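Local coordinates for protein Poly(A) ribonuclease pop2 (Schizosaccharomyces pombe, PDB 2P51) that removes poly(A) tails from mRNA as the catalytic 3'-exoribonuclease of the CCR4-NOT complex, releasing 5'-AMP with the help of divalent metal ions, at residues Tyr208-Val213 against Phe250-Arg255; Gly56-Pro61 against Arg77-Ser82. One frame throughout, in Å; residues are numbered along the deposited sequence.

Contact 1: Tyr208-Val213 against Phe250-Arg255; sequences YIMKSV and FEIRSR
I252 of helix 238-257 makes every contact that its segment has with 208-213, meeting M210 and, more loosely, I209. Just before it, E251 forms a salt bridge with R255 along the outer side of the same helix, leaving the apolar meeting to the isoleucine.

I252 turns inward. Its CG1 stands anti to the carbonyl carbon (chi1 -76°) and the branch runs on extended, which carries CD1 out to M210. The methionine chain is folded at chi2 (-71°) and again at chi3 (-81°), and this presents SD and CG, rather than the far methyl, to the isoleucine. The two side chains meet tip to tip: M210 SD comes to 3.5 Å from I252 CD1, and M210 CG packs against the same methyl at 3.6 Å. The other branch, I252 CG2, comes only within 4.4 Å of I209 CG2, a loose contact. No hydrogen bond crosses, and this buried contact is purely apolar and small, at 121 Å².

R253 takes no part here and forms a salt bridge with E96, in the connection between strands 87-93 and 105-109. F257, on the next turn of helix 238-257, touches both I209 and I252, while M265, in the loop after that helix, touches I209; helix 206-213, just after edge strand 203-205, thus packs against helix 238-257.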
ATOM      1  N   TYR A 208      13.138  -2.124  -2.584  1.00 12.67           N
ATOM      2  CA  TYR A 208      14.335  -1.403  -2.965  1.00 13.53           C
ATOM      3  C   TYR A 208      15.466  -1.712  -1.975  1.00 13.53           C
ATOM      4  O   TYR A 208      16.607  -1.973  -2.330  1.00 15.31           O
ATOM      5  CB  TYR A 208      14.065   0.120  -2.993  1.00 15.21           C
ATOM      6  CG  TYR A 208      15.341   0.922  -3.207  1.00 15.36           C
ATOM      7  CD1 TYR A 208      15.835   1.081  -4.509  1.00 17.94           C
ATOM      8  CD2 TYR A 208      16.059   1.521  -2.150  1.00 16.46           C
ATOM      9  CE1 TYR A 208      16.994   1.808  -4.709  1.00 17.87           C
ATOM     10  CE2 TYR A 208      17.222   2.240  -2.366  1.00 18.39           C
ATOM     11  CZ  TYR A 208      17.680   2.377  -3.662  1.00 19.12           C
ATOM     12  OH  TYR A 208      18.824   3.083  -3.924  1.00 26.21           O
ATOM     13  N   ILE A 209      15.159  -1.645  -0.673  1.00 13.26           N
ATOM     14  CA  ILE A 209      16.188  -1.892   0.340  1.00 13.82           C
ATOM     15  C   ILE A 209      16.731  -3.317   0.213  1.00 13.18           C
ATOM     16  O   ILE A 209      17.969  -3.501   0.155  1.00 15.01           O
ATOM     17  CB  ILE A 209      15.631  -1.632   1.754  1.00 14.20           C
ATOM     18  CG1 ILE A 209      15.151  -0.208   1.956  1.00 13.39           C
ATOM     19  CG2 ILE A 209      16.716  -2.027   2.772  1.00 15.10           C
ATOM     20  CD1 ILE A 209      14.455   0.071   3.283  1.00 15.85           C
ATOM     21  N   MET A 210      15.835  -4.315   0.146  1.00 14.00           N
ATOM     22  CA  MET A 210      16.303  -5.699   0.178  1.00 13.88           C
ATOM     23  C   MET A 210      16.965  -6.058  -1.141  1.00 14.05           C
ATOM     24  O   MET A 210      18.073  -6.626  -1.090  1.00 16.41           O
ATOM     25  CB  MET A 210      15.190  -6.706   0.504  1.00 14.56           C
ATOM     26  CG  MET A 210      14.685  -6.510   1.939  1.00 15.78           C
ATOM     27  SD  MET A 210      15.962  -7.075   3.098  1.00 20.45           S
ATOM     28  CE  MET A 210      15.641  -8.850   3.036  1.00 24.73           C
ATOM     29  N   LYS A 211      16.354  -5.800  -2.276  1.00 14.63           N
ATOM     30  CA  LYS A 211      16.968  -6.260  -3.533  1.00 16.14           C
ATOM     31  C   LYS A 211      18.006  -5.274  -4.029  1.00 15.78           C
ATOM     32  O   LYS A 211      19.139  -5.692  -4.272  1.00 18.34           O
ATOM     33  CB  LYS A 211      15.924  -6.470  -4.624  1.00 17.81           C
ATOM     34  CG  LYS A 211      16.623  -6.971  -5.919  1.00 23.29           C
ATOM     35  CD  LYS A 211      15.728  -7.353  -7.016  1.00 29.74           C
ATOM     36  CE  LYS A 211      16.486  -7.843  -8.254  1.00 31.40           C
ATOM     37  NZ  LYS A 211      17.537  -8.836  -7.939  1.00 28.63           N
ATOM     38  N   SER A 212      17.667  -4.007  -4.210  1.00 16.01           N
ATOM     39  CA  SER A 212      18.605  -3.088  -4.867  1.00 18.08           C
ATOM     40  C   SER A 212      19.841  -2.778  -4.023  1.00 17.94           C
ATOM     41  O   SER A 212      20.938  -2.617  -4.579  1.00 23.68           O
ATOM     42  CB  SER A 212      17.891  -1.783  -5.258  1.00 17.30           C
ATOM     43  OG  SER A 212      16.831  -2.097  -6.165  1.00 19.52           O
ATOM     44  N   VAL A 213      19.672  -2.698  -2.683  1.00 15.73           N
ATOM     45  CA  VAL A 213      20.824  -2.425  -1.864  1.00 16.98           C
ATOM     46  C   VAL A 213      21.402  -3.679  -1.265  1.00 16.55           C
ATOM     47  O   VAL A 213      22.625  -3.917  -1.326  1.00 22.18           O
ATOM     48  CB  VAL A 213      20.433  -1.439  -0.762  1.00 16.70           C
ATOM     49  CG1 VAL A 213      21.695  -1.166   0.092  1.00 22.93           C
ATOM     50  CG2 VAL A 213      19.855  -0.180  -1.367  1.00 20.43           C
ATOM     51  N   PHE A 250      10.725  -3.565  10.500  1.00 13.74           N
ATOM     52  CA  PHE A 250      11.438  -3.348  11.776  1.00 13.05           C
ATOM     53  C   PHE A 250      12.517  -4.422  11.947  1.00 13.41           C
ATOM     54  O   PHE A 250      13.598  -4.153  12.509  1.00 16.15           O
ATOM     55  CB  PHE A 250      10.465  -3.292  12.944  1.00 15.25           C
ATOM     56  CG  PHE A 250       9.712  -1.946  12.886  1.00 17.27           C
ATOM     57  CD1 PHE A 250      10.342  -0.804  13.334  1.00 16.63           C
ATOM     58  CD2 PHE A 250       8.416  -1.873  12.368  1.00 15.90           C
ATOM     59  CE1 PHE A 250       9.693   0.429  13.284  1.00 17.06           C
ATOM     60  CE2 PHE A 250       7.752  -0.658  12.343  1.00 15.57           C
ATOM     61  CZ  PHE A 250       8.389   0.471  12.808  1.00 16.80           C
ATOM     62  N   GLU A 251      12.227  -5.633  11.438  1.00 14.25           N
ATOM     63  CA  GLU A 251      13.251  -6.688  11.618  1.00 14.68           C
ATOM     64  C   GLU A 251      14.460  -6.395  10.743  1.00 13.20           C
ATOM     65  O   GLU A 251      15.600  -6.607  11.205  1.00 15.02           O
ATOM     66  CB  GLU A 251      12.652  -8.067  11.289  1.00 15.87           C
ATOM     67  CG  GLU A 251      13.592  -9.219  11.592  1.00 17.50           C
ATOM     68  CD  GLU A 251      14.024  -9.365  13.035  1.00 22.00           C
ATOM     69  OE1 GLU A 251      13.318  -8.784  13.895  1.00 25.94           O
ATOM     70  OE2 GLU A 251      15.049 -10.047  13.303  1.00 23.13           O
ATOM     71  N   ILE A 252      14.295  -5.949   9.512  1.00 14.23           N
ATOM     72  CA  ILE A 252      15.402  -5.584   8.621  1.00 15.67           C
ATOM     73  C   ILE A 252      16.180  -4.417   9.204  1.00 14.36           C
ATOM     74  O   ILE A 252      17.421  -4.355   9.206  1.00 16.42           O
ATOM     75  CB  ILE A 252      14.770  -5.224   7.234  1.00 20.68           C
ATOM     76  CG1 ILE A 252      14.352  -6.496   6.473  1.00 21.03           C
ATOM     77  CG2 ILE A 252      15.613  -4.269   6.437  1.00 36.69           C
ATOM     78  CD1 ILE A 252      13.478  -5.959   5.282  1.00 33.22           C
ATOM     79  N   ARG A 253      15.432  -3.418   9.755  1.00 14.24           N
ATOM     80  CA  ARG A 253      16.089  -2.267  10.365  1.00 13.28           C
ATOM     81  C   ARG A 253      16.978  -2.732  11.509  1.00 14.10           C
ATOM     82  O   ARG A 253      18.111  -2.277  11.684  1.00 16.91           O
ATOM     83  CB  ARG A 253      15.047  -1.296  10.916  1.00 16.93           C
ATOM     84  CG  ARG A 253      15.663   0.042  11.304  1.00 20.37           C
ATOM     85  CD  ARG A 253      14.572   0.997  11.801  1.00 18.76           C
ATOM     86  NE  ARG A 253      14.179   0.558  13.142  1.00 19.23           N
ATOM     87  CZ  ARG A 253      13.390   1.296  13.933  1.00 19.83           C
ATOM     88  NH1 ARG A 253      12.889   2.475  13.522  1.00 21.77           N
ATOM     89  NH2 ARG A 253      13.115   0.794  15.129  1.00 18.82           N
ATOM     90  N   SER A 254      16.472  -3.656  12.333  1.00 14.42           N
ATOM     91  CA  SER A 254      17.288  -4.176  13.440  1.00 14.44           C
ATOM     92  C   SER A 254      18.469  -5.011  12.989  1.00 16.22           C
ATOM     93  O   SER A 254      19.583  -4.845  13.498  1.00 17.05           O
ATOM     94  CB  SER A 254      16.360  -5.040  14.313  1.00 17.82           C
ATOM     95  OG  SER A 254      17.114  -5.590  15.372  1.00 24.79           O
ATOM     96  N   ARG A 255      18.232  -5.931  12.041  1.00 14.46           N
ATOM     97  CA  ARG A 255      19.297  -6.857  11.666  1.00 15.05           C
ATOM     98  C   ARG A 255      20.360  -6.196  10.781  1.00 14.09           C
ATOM     99  O   ARG A 255      21.510  -6.576  11.009  1.00 15.66           O
ATOM    100  CB  ARG A 255      18.748  -8.056  10.912  1.00 15.22           C
ATOM    101  CG  ARG A 255      17.872  -8.978  11.764  1.00 16.40           C
ATOM    102  CD  ARG A 255      17.834 -10.369  11.153  1.00 19.41           C
ATOM    103  NE  ARG A 255      16.815 -11.214  11.752  1.00 18.97           N
ATOM    104  CZ  ARG A 255      16.753 -12.538  11.624  1.00 18.20           C
ATOM    105  NH1 ARG A 255      17.692 -13.159  10.905  1.00 22.14           N
ATOM    106  NH2 ARG A 255      15.760 -13.181  12.221  1.00 23.75           N
TER

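Contact 2: Gly56-Pro61 against Arg77-Ser82; sequences GVVARP and RANVDS
V57 CG1 lies over one face of the N79 amide, and V58 meets its oxygen; N79 is the one side chain of 77-82 that comes within contact distance of the loop. From the loop side, V57 comes first and crosses the asparagine side chain at about a right angle. Its CG1, anti to the backbone N (chi1 172°), lies 3.6 Å from N79 ND2, and the valine also rests on Y171 of helix 170-181.

At V58 the backbone takes over. Its N-H reaches N79 OD1 at 2.9 Å, approaching from above the carbonyl plane, 36° out of it, rather than along a lone pair. V58 CG2 packs beside the same oxygen at 3.6 Å.

In the RNase H-like DEDD nuclease fold of this enzyme, the loop held here leaves strand 47-53, which supplies the metal ligands D51 and E53, and N79 ties it back to the helix that follows.

A59 is gripped twice. Its N-H donates to N79 OD1 at 3.3 Å, this time in the carbonyl plane and on a lone pair, while its carbonyl receives N79 ND2 at 2.8 Å. The second bond is almost straight (173°) and lies in the amide plane, so the pair fixes the rotation of the asparagine head. ND2 also donates to T75 O, one turn back in the helix. A leucine in place of N79 would probably leave the N-H groups of V58 and A59 without their acceptor and the A59 carbonyl without its donor, setting the loop free to shift. Further along, P61 leans on T75.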
ATOM      1  N   GLY A  56      -5.091  -6.419 -11.049  1.00 13.80           N
ATOM      2  CA  GLY A  56      -4.006  -6.904 -11.879  1.00 15.86           C
ATOM      3  C   GLY A  56      -3.589  -5.935 -12.972  1.00 15.40           C
ATOM      4  O   GLY A  56      -3.820  -4.729 -12.839  1.00 17.71           O
ATOM      5  N   VAL A  57      -2.940  -6.453 -13.983  1.00 15.07           N
ATOM      6  CA  VAL A  57      -2.521  -5.762 -15.192  1.00 14.90           C
ATOM      7  C   VAL A  57      -3.281  -6.369 -16.378  1.00 16.05           C
ATOM      8  O   VAL A  57      -3.245  -7.620 -16.559  1.00 17.78           O
ATOM      9  CB  VAL A  57      -1.008  -5.930 -15.392  1.00 16.38           C
ATOM     10  CG1 VAL A  57      -0.500  -5.396 -16.734  1.00 17.58           C
ATOM     11  CG2 VAL A  57      -0.335  -5.210 -14.214  1.00 17.99           C
ATOM     12  N   VAL A  58      -3.929  -5.543 -17.182  1.00 17.65           N
ATOM     13  CA  VAL A  58      -4.683  -6.109 -18.309  1.00 20.67           C
ATOM     14  C   VAL A  58      -3.961  -5.819 -19.616  1.00 24.25           C
ATOM     15  O   VAL A  58      -4.172  -6.471 -20.624  1.00 30.37           O
ATOM     16  CB  VAL A  58      -6.118  -5.589 -18.419  1.00 23.90           C
ATOM     17  CG1 VAL A  58      -6.877  -5.950 -17.140  1.00 23.40           C
ATOM     18  CG2 VAL A  58      -6.164  -4.089 -18.689  1.00 23.67           C
ATOM     19  N   ALA A  59      -3.081  -4.817 -19.620  1.00 28.83           N
ATOM     20  CA  ALA A  59      -2.366  -4.595 -20.858  1.00 29.62           C
ATOM     21  C   ALA A  59      -0.980  -3.998 -20.686  1.00 28.19           C
ATOM     22  O   ALA A  59      -0.636  -3.385 -19.681  1.00 26.89           O
ATOM     23  CB  ALA A  59      -3.190  -3.669 -21.755  1.00 42.22           C
ATOM     24  N   ARG A  60      -0.208  -4.193 -21.761  1.00 27.14           N
ATOM     25  CA  ARG A  60       1.102  -3.611 -21.891  1.00 27.89           C
ATOM     26  C   ARG A  60       1.062  -2.550 -22.987  1.00 26.15           C
ATOM     27  O   ARG A  60       0.550  -2.860 -24.074  1.00 34.94           O
ATOM     28  CB  ARG A  60       2.099  -4.720 -22.271  1.00 29.51           C
ATOM     29  CG  ARG A  60       2.333  -5.714 -21.132  1.00 32.03           C
ATOM     30  CD  ARG A  60       3.460  -5.185 -20.260  1.00 30.36           C
ATOM     31  NE  ARG A  60       3.776  -6.290 -19.340  1.00 29.59           N
ATOM     32  CZ  ARG A  60       4.467  -6.082 -18.238  1.00 36.21           C
ATOM     33  NH1 ARG A  60       4.900  -4.861 -17.934  1.00 35.38           N
ATOM     34  NH2 ARG A  60       4.742  -7.082 -17.413  1.00 48.30           N
ATOM     35  N   PRO A  61       1.546  -1.339 -22.758  1.00 30.27           N
ATOM     36  CA  PRO A  61       1.541  -0.312 -23.795  1.00 33.38           C
ATOM     37  C   PRO A  61       2.516  -0.655 -24.911  1.00 36.63           C
ATOM     38  O   PRO A  61       3.533  -1.336 -24.763  1.00 36.32           O
ATOM     39  CB  PRO A  61       2.021   0.934 -23.065  1.00 33.51           C
ATOM     40  CG  PRO A  61       2.775   0.410 -21.889  1.00 36.24           C
ATOM     41  CD  PRO A  61       2.109  -0.862 -21.482  1.00 33.18           C
ATOM     42  N   ARG A  77       1.061   3.356 -15.356  1.00 18.40           N
ATOM     43  CA  ARG A  77       0.148   4.472 -15.592  1.00 20.46           C
ATOM     44  C   ARG A  77      -1.073   4.011 -16.358  1.00 21.61           C
ATOM     45  O   ARG A  77      -2.219   4.333 -16.066  1.00 21.05           O
ATOM     46  CB  ARG A  77       0.953   5.527 -16.365  1.00 21.19           C
ATOM     47  CG  ARG A  77       0.235   6.791 -16.786  1.00 28.00           C
ATOM     48  CD  ARG A  77       1.115   7.548 -17.803  1.00 35.27           C
ATOM     49  NE  ARG A  77       0.274   8.484 -18.516  1.00 35.26           N
ATOM     50  CZ  ARG A  77       0.378   8.889 -19.765  1.00 34.43           C
ATOM     51  NH1 ARG A  77       1.361   8.414 -20.531  1.00 32.25           N
ATOM     52  NH2 ARG A  77      -0.510   9.766 -20.202  1.00 36.94           N
ATOM     53  N   ALA A  78      -0.871   3.226 -17.415  1.00 19.81           N
ATOM     54  CA  ALA A  78      -1.966   2.742 -18.248  1.00 22.91           C
ATOM     55  C   ALA A  78      -2.924   1.927 -17.406  1.00 19.78           C
ATOM     56  O   ALA A  78      -4.143   2.043 -17.535  1.00 27.71           O
ATOM     57  CB  ALA A  78      -1.432   1.922 -19.423  1.00 25.42           C
ATOM     58  N   ASN A  79      -2.400   1.053 -16.562  1.00 17.95           N
ATOM     59  CA  ASN A  79      -3.300   0.142 -15.826  1.00 16.94           C
ATOM     60  C   ASN A  79      -3.905   0.791 -14.594  1.00 15.24           C
ATOM     61  O   ASN A  79      -5.109   0.626 -14.346  1.00 18.71           O
ATOM     62  CB  ASN A  79      -2.543  -1.164 -15.456  1.00 17.54           C
ATOM     63  CG  ASN A  79      -2.349  -2.007 -16.717  1.00 18.16           C
ATOM     64  OD1 ASN A  79      -3.248  -2.767 -17.061  1.00 18.95           O
ATOM     65  ND2 ASN A  79      -1.228  -1.888 -17.412  1.00 20.12           N
ATOM     66  N   VAL A  80      -3.092   1.535 -13.835  1.00 14.88           N
ATOM     67  CA  VAL A  80      -3.638   2.158 -12.618  1.00 14.61           C
ATOM     68  C   VAL A  80      -4.700   3.160 -13.000  1.00 14.71           C
ATOM     69  O   VAL A  80      -5.737   3.253 -12.313  1.00 17.02           O
ATOM     70  CB  VAL A  80      -2.532   2.803 -11.766  1.00 14.21           C
ATOM     71  CG1 VAL A  80      -3.151   3.561 -10.612  1.00 16.30           C
ATOM     72  CG2 VAL A  80      -1.554   1.765 -11.217  1.00 15.27           C
ATOM     73  N   ASP A  81      -4.470   3.918 -14.077  1.00 15.26           N
ATOM     74  CA  ASP A  81      -5.506   4.895 -14.439  1.00 15.49           C
ATOM     75  C   ASP A  81      -6.847   4.205 -14.763  1.00 16.04           C
ATOM     76  O   ASP A  81      -7.876   4.829 -14.526  1.00 19.92           O
ATOM     77  CB  ASP A  81      -5.133   5.674 -15.689  1.00 17.72           C
ATOM     78  CG  ASP A  81      -4.234   6.868 -15.471  1.00 18.14           C
ATOM     79  OD1 ASP A  81      -3.968   7.299 -14.333  1.00 19.37           O
ATOM     80  OD2 ASP A  81      -3.784   7.397 -16.522  1.00 20.25           O
ATOM     81  N   SER A  82      -6.785   2.980 -15.316  1.00 17.34           N
ATOM     82  CA  SER A  82      -7.955   2.347 -15.883  1.00 17.04           C
ATOM     83  C   SER A  82      -8.706   1.352 -15.010  1.00 16.23           C
ATOM     84  O   SER A  82      -9.885   1.077 -15.244  1.00 23.11           O
ATOM     85  CB  SER A  82      -7.522   1.594 -17.175  1.00 26.87           C
ATOM     86  OG  SER A  82      -7.412   2.628 -18.168  1.00 37.08           O
TER

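In the fold
Contact 2 comes first along the chain and contact 1 lies wholly downstream, their centres 29 Å apart and their nearest atoms about 15 Å apart. Both are peripheral to the mixed six-stranded sheet. Contact 2 joins the loop after strand 47-53 to helix 69-82, whereas contact 1 joins two helices of the C-terminal half, 206-213 and 238-257. A magnesium ion is about 12 Å from the V57 side chain, and one is about 14 Å from that of M210. Strand 47-53 provides D51 and E53 and helix 238-257 provides D241, so each contact includes or adjoins an element carrying metal ligands.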